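Local coordinates for glucosidase (Croceicoccus marinus, PDB 5Z3K), which probably hydrolyses O-glycosidic bonds as a family 39 glycoside hydrolase, acting as a beta-glucosidase, at residues G155-P158 with D159-K162; T168-Q171 with F172-M175; L211-V214 with K215-V219. One frame throughout, in Å; residues are numbered along the deposited sequence.

In the fold
All three contacts are local and sit on one flank of the eight-stranded parallel barrel, following one another along the chain. Interaction 1 is a turn in the loop after strand 151-154; it buries polar groups, Asp-156 and Gln-157, whose bonds are met within the loop and from other parts of the chain. Interaction 2 is the N-terminal start of helix 169-186, with a capping box, and interaction 3 the C-terminal end of the neighbouring helix 208-216, with a Schellman motif. Both combine buried apolar residues with exposed polar ones. Pro-158 CB lies 3.7 Å from Phe-172 CE2, joining interactions 1 and 2, and Glu-174 with Tyr-213 joins 2 and 3; interactions 1 and 3 do not touch.

Interaction 1: residues G155-P158 with D159-K162; sequences GDQP and DFGK
Gln-157 and Phe-160 are brought alongside each other by their first torsions: Gln-157 CG stands anti to its carbonyl carbon though twisted (chi1 -30°), while Phe-160 CG is anti to its own backbone N (-163°). The two side chains therefore run the same way, with CB of Gln-157 3.7 Å from CB of Phe-160. Farther out, Gln-157 OE1 lies over one face of the phenyl ring, 3.9 Å from Phe-160 CD1, with amide and ring planes 63° apart. The other end of the amide is held by its own neighbour, since Gln-157 NE2 donates to Asp-156 OD1 at 3.0 Å, meeting the carboxylate on its syn side. Residues 157-160 form a type I beta turn in the loop between strand 151-154 and helix 169-186 of the TIM barrel, closed by Phe-160 N to Gln-157 O (3.1 Å); the donor sits well above the carbonyl plane. Cut back to an alanine, this glutamine position is likely to leave Asp-156 OD1 with the weak bond from His-164 and to take the amide oxygen off the phenyl face. Water 1 lies 2.7 Å from Gly-161 O and also within hydrogen-bonding distance of Gln-157 O, with more acceptors about it than protons to give. Asp-159 directs its carboxylate back beside Pro-158, but its two oxygens are taken by the backbone N atoms of Ala-198 and Phe-199. Asp-156 OD2 forms a salt bridge with Arg-55.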
loop_
_atom_site.group_PDB
_atom_site.type_symbol
_atom_site.label_atom_id
_atom_site.label_comp_id
_atom_site.label_asym_id
_atom_site.label_seq_id
_atom_site.Cartn_x
_atom_site.Cartn_y
_atom_site.Cartn_z
ATOM N N GLY A 155 -15.744 2.488 3.134
ATOM C CA GLY A 155 -15.448 2.100 4.498
ATOM C C GLY A 155 -14.029 2.385 4.952
ATOM O O GLY A 155 -13.099 2.444 4.141
ATOM N N ASP A 156 -13.854 2.548 6.260
ATOM C CA ASP A 156 -12.521 2.585 6.853
ATOM C C ASP A 156 -12.650 2.119 8.296
ATOM O O ASP A 156 -13.167 2.858 9.134
ATOM C CB ASP A 156 -11.910 3.985 6.766
ATOM C CG ASP A 156 -10.464 4.009 7.233
ATOM O OD1 ASP A 156 -10.246 4.153 8.452
ATOM O OD2 ASP A 156 -9.544 3.872 6.391
ATOM N N GLN A 157 -12.183 0.895 8.578
ATOM C CA GLN A 157 -12.149 0.339 9.924
ATOM C C GLN A 157 -13.484 0.463 10.676
ATOM O O GLN A 157 -13.521 0.977 11.794
ATOM C CB GLN A 157 -11.035 0.988 10.734
ATOM C CG GLN A 157 -9.868 1.416 9.878
ATOM C CD GLN A 157 -8.666 1.920 10.651
ATOM O OE1 GLN A 157 -8.276 1.349 11.666
ATOM N NE2 GLN A 157 -8.053 2.987 10.151
ATOM N N PRO A 158 -14.590 -0.013 10.091
ATOM C CA PRO A 158 -15.864 0.019 10.835
ATOM C C PRO A 158 -15.849 -0.846 12.083
ATOM O O PRO A 158 -16.659 -0.613 12.985
ATOM C CB PRO A 158 -16.887 -0.500 9.813
ATOM C CG PRO A 158 -16.075 -1.379 8.901
ATOM C CD PRO A 158 -14.762 -0.642 8.766
ATOM N N ASP A 159 -14.952 -1.835 12.165
ATOM C CA ASP A 159 -14.844 -2.701 13.336
ATOM C C ASP A 159 -13.867 -2.169 14.378
ATOM O O ASP A 159 -13.609 -2.854 15.374
ATOM C CB ASP A 159 -14.428 -4.115 12.910
ATOM C CG ASP A 159 -13.196 -4.128 12.003
ATOM O OD1 ASP A 159 -12.928 -3.111 11.323
ATOM O OD2 ASP A 159 -12.493 -5.165 11.969
ATOM N N PHE A 160 -13.318 -0.971 14.172
ATOM C CA PHE A 160 -12.379 -0.369 15.117
ATOM C C PHE A 160 -13.173 0.335 16.218
ATOM O O PHE A 160 -13.207 1.564 16.328
ATOM C CB PHE A 160 -11.443 0.591 14.395
ATOM C CG PHE A 160 -10.210 0.944 15.170
ATOM C CD1 PHE A 160 -9.145 0.067 15.236
ATOM C CD2 PHE A 160 -10.103 2.160 15.811
ATOM C CE1 PHE A 160 -8.008 0.391 15.940
ATOM C CE2 PHE A 160 -8.963 2.488 16.517
ATOM C CZ PHE A 160 -7.921 1.604 16.580
ATOM N N GLY A 161 -13.833 -0.482 17.043
ATOM C CA GLY A 161 -14.773 0.087 17.988
ATOM C C GLY A 161 -15.835 0.886 17.253
ATOM O O GLY A 161 -16.241 0.553 16.134
ATOM N N LYS A 162 -16.291 1.961 17.893
ATOM C CA LYS A 162 -17.178 2.933 17.268
ATOM C C LYS A 162 -16.426 4.185 16.832
ATOM O O LYS A 162 -17.043 5.231 16.597
ATOM C CB LYS A 162 -18.317 3.307 18.217
ATOM C CG LYS A 162 -19.050 2.121 18.806
ATOM C CD LYS A 162 -19.825 1.364 17.746
ATOM C CE LYS A 162 -20.619 0.213 18.364
ATOM N NZ LYS A 162 -20.648 -1.013 17.493
HETATM O O HOH W 1 -15.652 2.044 13.940
#

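Interaction 2: residues T168-Q171 with F172-M175; sequences TPDQ and FYEM
Tyr-173 lays its ring across the first turn of the helix, with the carbonyl oxygen of Pro-169 3.1 Å above the ring plane and displaced toward the rim. The torsion chi1 of -52° sets CG beside the backbone N and folds the ring back toward the helix start. Its far end reaches the proline, where Tyr-173 CZ is 3.6 Å from Pro-169 CB. On the same ring, CD2 of Tyr-173 comes 3.8 Å from OD1 of Asp-170, the carboxylate standing steeply to the ring at 76°. The phenol oxygen has its polar partner elsewhere, in the carbonyl oxygen of Pro-205. Pro-169 O also accepts from Tyr-173 N at 2.7 Å, the donor nearly in line with the C=O bond, so one oxygen serves the backbone while lying over the ring. Successive bonds from Phe-172 N to Thr-168 O, Glu-174 N to Asp-170 O and Met-175 N to Gln-171 O confirm regular helical spacing. Met-175, a selenomethionine, runs its CG alongside Gln-171 O and continues toward Pro-119 and helix 123-138. Phe-172 leaves in another direction, its ring meeting Phe-154, Phe-165 and Phe-206 edge-to-face. At the start of the helix, Thr-168 N donates to Gln-171 OE1 at 2.8 Å, arriving in the plane of the amide, at a lone pair of OE1. Gln-171 N returns a bond to Thr-168 OG1 at 3.2 Å. This reciprocal pair is a capping box, with Thr-168 as N-cap, opening the helix of a beta-alpha-beta unit of the barrel.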
loop_
_atom_site.group_PDB
_atom_site.type_symbol
_atom_site.label_atom_id
_atom_site.label_comp_id
_atom_site.label_asym_id
_atom_site.label_seq_id
_atom_site.Cartn_x
_atom_site.Cartn_y
_atom_site.Cartn_z
ATOM N N THR A 168 -25.195 1.358 12.887
ATOM C CA THR A 168 -25.283 -0.086 13.039
ATOM C C THR A 168 -24.691 -0.782 11.821
ATOM O O THR A 168 -24.503 -0.164 10.770
ATOM C CB THR A 168 -26.733 -0.526 13.213
ATOM O OG1 THR A 168 -27.456 -0.278 11.996
ATOM C CG2 THR A 168 -27.377 0.204 14.377
ATOM N N PRO A 169 -24.392 -2.079 11.928
ATOM C CA PRO A 169 -23.956 -2.804 10.723
ATOM C C PRO A 169 -24.954 -2.726 9.586
ATOM O O PRO A 169 -24.545 -2.490 8.440
ATOM C CB PRO A 169 -23.761 -4.241 11.232
ATOM C CG PRO A 169 -23.357 -4.045 12.674
ATOM C CD PRO A 169 -24.175 -2.871 13.156
ATOM N N ASP A 170 -26.256 -2.906 9.866
ATOM C CA ASP A 170 -27.263 -2.769 8.816
ATOM C C ASP A 170 -27.157 -1.424 8.110
ATOM O O ASP A 170 -27.302 -1.346 6.885
ATOM C CB ASP A 170 -28.670 -2.939 9.395
ATOM C CG ASP A 170 -29.010 -4.387 9.695
ATOM O OD1 ASP A 170 -28.509 -5.293 8.985
ATOM O OD2 ASP A 170 -29.792 -4.615 10.645
ATOM N N GLN A 171 -26.928 -0.351 8.870
ATOM C CA GLN A 171 -26.775 0.960 8.253
ATOM C C GLN A 171 -25.530 0.999 7.380
ATOM O O GLN A 171 -25.548 1.569 6.284
ATOM C CB GLN A 171 -26.721 2.046 9.327
ATOM C CG GLN A 171 -28.045 2.245 10.068
ATOM C CD GLN A 171 -27.954 3.283 11.169
ATOM O OE1 GLN A 171 -27.091 3.212 12.044
ATOM N NE2 GLN A 171 -28.847 4.266 11.124
ATOM N N PHE A 172 -24.444 0.382 7.848
ATOM C CA PHE A 172 -23.230 0.293 7.038
ATOM C C PHE A 172 -23.480 -0.506 5.765
ATOM O O PHE A 172 -23.052 -0.101 4.679
ATOM C CB PHE A 172 -22.093 -0.324 7.859
ATOM C CG PHE A 172 -20.762 -0.327 7.151
ATOM C CD1 PHE A 172 -20.445 -1.329 6.240
ATOM C CD2 PHE A 172 -19.825 0.664 7.403
ATOM C CE1 PHE A 172 -19.222 -1.333 5.577
ATOM C CE2 PHE A 172 -18.593 0.660 6.749
ATOM C CZ PHE A 172 -18.299 -0.334 5.832
ATOM N N TYR A 173 -24.181 -1.642 5.875
ATOM C CA TYR A 173 -24.431 -2.470 4.694
ATOM C C TYR A 173 -25.273 -1.728 3.661
ATOM O O TYR A 173 -25.008 -1.808 2.456
ATOM C CB TYR A 173 -25.139 -3.776 5.076
ATOM C CG TYR A 173 -24.506 -4.607 6.175
ATOM C CD1 TYR A 173 -23.142 -4.549 6.445
ATOM C CD2 TYR A 173 -25.287 -5.472 6.937
ATOM C CE1 TYR A 173 -22.574 -5.332 7.458
ATOM C CE2 TYR A 173 -24.737 -6.242 7.952
ATOM C CZ TYR A 173 -23.388 -6.176 8.212
ATOM O OH TYR A 173 -22.860 -6.961 9.223
ATOM N N GLU A 174 -26.320 -1.029 4.106
ATOM C CA GLU A 174 -27.178 -0.350 3.145
ATOM C C GLU A 174 -26.422 0.776 2.455
ATOM O O GLU A 174 -26.619 1.025 1.259
ATOM C CB GLU A 174 -28.442 0.166 3.837
ATOM C CG GLU A 174 -29.382 -0.942 4.287
ATOM C CD GLU A 174 -29.932 -1.766 3.123
ATOM O OE1 GLU A 174 -29.838 -3.016 3.165
ATOM O OE2 GLU A 174 -30.473 -1.162 2.166
HETATM N N MSE A 175 -25.538 1.443 3.188
HETATM C CA MSE A 175 -24.684 2.473 2.621
HETATM C C MSE A 175 -23.723 1.874 1.595
HETATM O O MSE A 175 -23.491 2.457 0.535
HETATM C CB MSE A 175 -23.913 3.184 3.723
HETATM C CG MSE A 175 -24.726 4.185 4.495
HETATM SE SE MSE A 175 -23.751 4.977 5.957
HETATM C CE MSE A 175 -22.550 6.191 4.966
#

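Interaction 3: residues L211-V214 with K215-V219; sequences LDYV and KQQSV
Tyr-213 carries the closely fitted part of this helix end: CG of Gln-217 rests over one face of its ring, 3.9 Å from the centroid and 22° off the normal, a CH-pi contact. Gln-217 reaches it because its first torsion (chi1 -53°) sets CG beside the backbone N, and Gln-217 CG is 3.6 Å from Tyr-213 CE2; the bend at chi2 directs the amide beyond CG. The two side chains cross at about a right angle. Tyr-213 CE1 also meets Val-219 CG2 at 3.9 Å. Next to it Val-214, buried, sets its CG1 4.0 Å from Val-219 CB, the two valines again crossing almost perpendicularly.

The other side is looser and polar. Exposed Gln-216 brings its CG within 3.7 Å of Asp-212 OD1, and no hydrogen bond joins their ends even though carboxylate and amide are turned just 22° apart. The Lys-215 ammonium is farther still, with NZ 6.2 Å from OD1 of Asp-212, so any attraction there is at most long-range.

Backbone bonds end the helix in a Schellman motif. Val-219 N donates to Val-214 O at 2.9 Å, and Ser-218 N donates to Lys-215 O. Ser-218 is the C-prime residue, and its positive phi reverses the chain and carries Val-219 back against Val-214.

Helix 208-216 links strands 191-197 and 223-229 in a beta-alpha-beta unit of the barrel. Leu-211 and Val-214 pack on Phe-255, whereas Val-219 touches Tyr-176 and Ala-180 of helix 169-186, the same helix whose Glu-174 OE1 is hydrogen-bonded to Tyr-213 OH.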
loop_
_atom_site.group_PDB
_atom_site.type_symbol
_atom_site.label_atom_id
_atom_site.label_comp_id
_atom_site.label_asym_id
_atom_site.label_seq_id
_atom_site.Cartn_x
_atom_site.Cartn_y
_atom_site.Cartn_z
ATOM N N LEU A 211 -19.656 -9.968 4.501
ATOM C CA LEU A 211 -19.668 -10.942 3.411
ATOM C C LEU A 211 -21.033 -11.609 3.281
ATOM O O LEU A 211 -21.500 -11.871 2.165
ATOM C CB LEU A 211 -18.585 -11.992 3.641
ATOM C CG LEU A 211 -17.164 -11.462 3.412
ATOM C CD1 LEU A 211 -16.132 -12.355 4.094
ATOM C CD2 LEU A 211 -16.915 -11.373 1.917
ATOM N N ASP A 212 -21.677 -11.902 4.410
ATOM C CA ASP A 212 -23.001 -12.519 4.363
ATOM C C ASP A 212 -24.011 -11.586 3.706
ATOM O O ASP A 212 -24.834 -12.023 2.893
ATOM C CB ASP A 212 -23.450 -12.906 5.774
ATOM C CG ASP A 212 -24.839 -13.550 5.797
ATOM O OD1 ASP A 212 -25.006 -14.650 5.228
ATOM O OD2 ASP A 212 -25.760 -12.955 6.391
ATOM N N TYR A 213 -23.936 -10.289 4.018
ATOM C CA TYR A 213 -24.886 -9.331 3.461
ATOM C C TYR A 213 -24.736 -9.200 1.951
ATOM O O TYR A 213 -25.729 -9.243 1.214
ATOM C CB TYR A 213 -24.720 -7.960 4.128
ATOM C CG TYR A 213 -25.574 -6.901 3.467
ATOM C CD1 TYR A 213 -25.086 -6.142 2.403
ATOM C CD2 TYR A 213 -26.878 -6.670 3.894
ATOM C CE1 TYR A 213 -25.879 -5.185 1.787
ATOM C CE2 TYR A 213 -27.672 -5.715 3.288
ATOM C CZ TYR A 213 -27.166 -4.978 2.234
ATOM O OH TYR A 213 -27.953 -4.025 1.622
ATOM N N VAL A 214 -23.505 -8.990 1.466
ATOM C CA VAL A 214 -23.329 -8.792 0.030
ATOM C C VAL A 214 -23.677 -10.063 -0.734
ATOM O O VAL A 214 -24.120 -10.001 -1.888
ATOM C CB VAL A 214 -21.899 -8.302 -0.281
ATOM C CG1 VAL A 214 -21.706 -6.888 0.245
ATOM C CG2 VAL A 214 -20.854 -9.225 0.315
ATOM N N LYS A 215 -23.490 -11.229 -0.114
ATOM C CA LYS A 215 -23.891 -12.478 -0.754
ATOM C C LYS A 215 -25.408 -12.594 -0.830
ATOM O O LYS A 215 -25.973 -12.813 -1.907
ATOM C CB LYS A 215 -23.314 -13.672 0.001
ATOM C CG LYS A 215 -23.727 -15.004 -0.600
ATOM C CD LYS A 215 -23.122 -16.172 0.149
ATOM C CE LYS A 215 -23.496 -17.480 -0.516
ATOM N NZ LYS A 215 -24.008 -18.455 0.496
ATOM N N GLN A 216 -26.081 -12.449 0.310
ATOM C CA GLN A 216 -27.527 -12.643 0.347
ATOM C C GLN A 216 -28.268 -11.587 -0.465
ATOM O O GLN A 216 -29.316 -11.882 -1.047
ATOM C CB GLN A 216 -27.998 -12.648 1.796
ATOM C CG GLN A 216 -27.442 -13.821 2.585
ATOM C CD GLN A 216 -27.804 -15.161 1.959
ATOM O OE1 GLN A 216 -28.974 -15.428 1.674
ATOM N NE2 GLN A 216 -26.800 -16.010 1.744
ATOM N N GLN A 217 -27.747 -10.366 -0.539
ATOM C CA GLN A 217 -28.404 -9.304 -1.290
ATOM C C GLN A 217 -27.815 -9.104 -2.678
ATOM O O GLN A 217 -28.184 -8.139 -3.356
ATOM C CB GLN A 217 -28.362 -7.990 -0.507
ATOM C CG GLN A 217 -28.908 -8.100 0.907
ATOM C CD GLN A 217 -30.273 -8.786 0.961
ATOM O OE1 GLN A 217 -31.123 -8.569 0.099
ATOM N NE2 GLN A 217 -30.480 -9.619 1.979
ATOM N N SER A 218 -26.911 -9.984 -3.114
ATOM C CA SER A 218 -26.329 -9.932 -4.458
ATOM C C SER A 218 -25.756 -8.549 -4.781
ATOM O O SER A 218 -26.022 -7.967 -5.836
ATOM C CB SER A 218 -27.359 -10.356 -5.505
ATOM O OG SER A 218 -27.865 -11.644 -5.199
ATOM N N VAL A 219 -24.960 -8.021 -3.855
ATOM C CA VAL A 219 -24.311 -6.717 -4.010
ATOM C C VAL A 219 -22.923 -6.924 -4.613
ATOM O O VAL A 219 -22.204 -7.840 -4.190
ATOM C CB VAL A 219 -24.237 -5.978 -2.662
ATOM C CG1 VAL A 219 -23.603 -4.588 -2.828
ATOM C CG2 VAL A 219 -25.635 -5.867 -2.031
#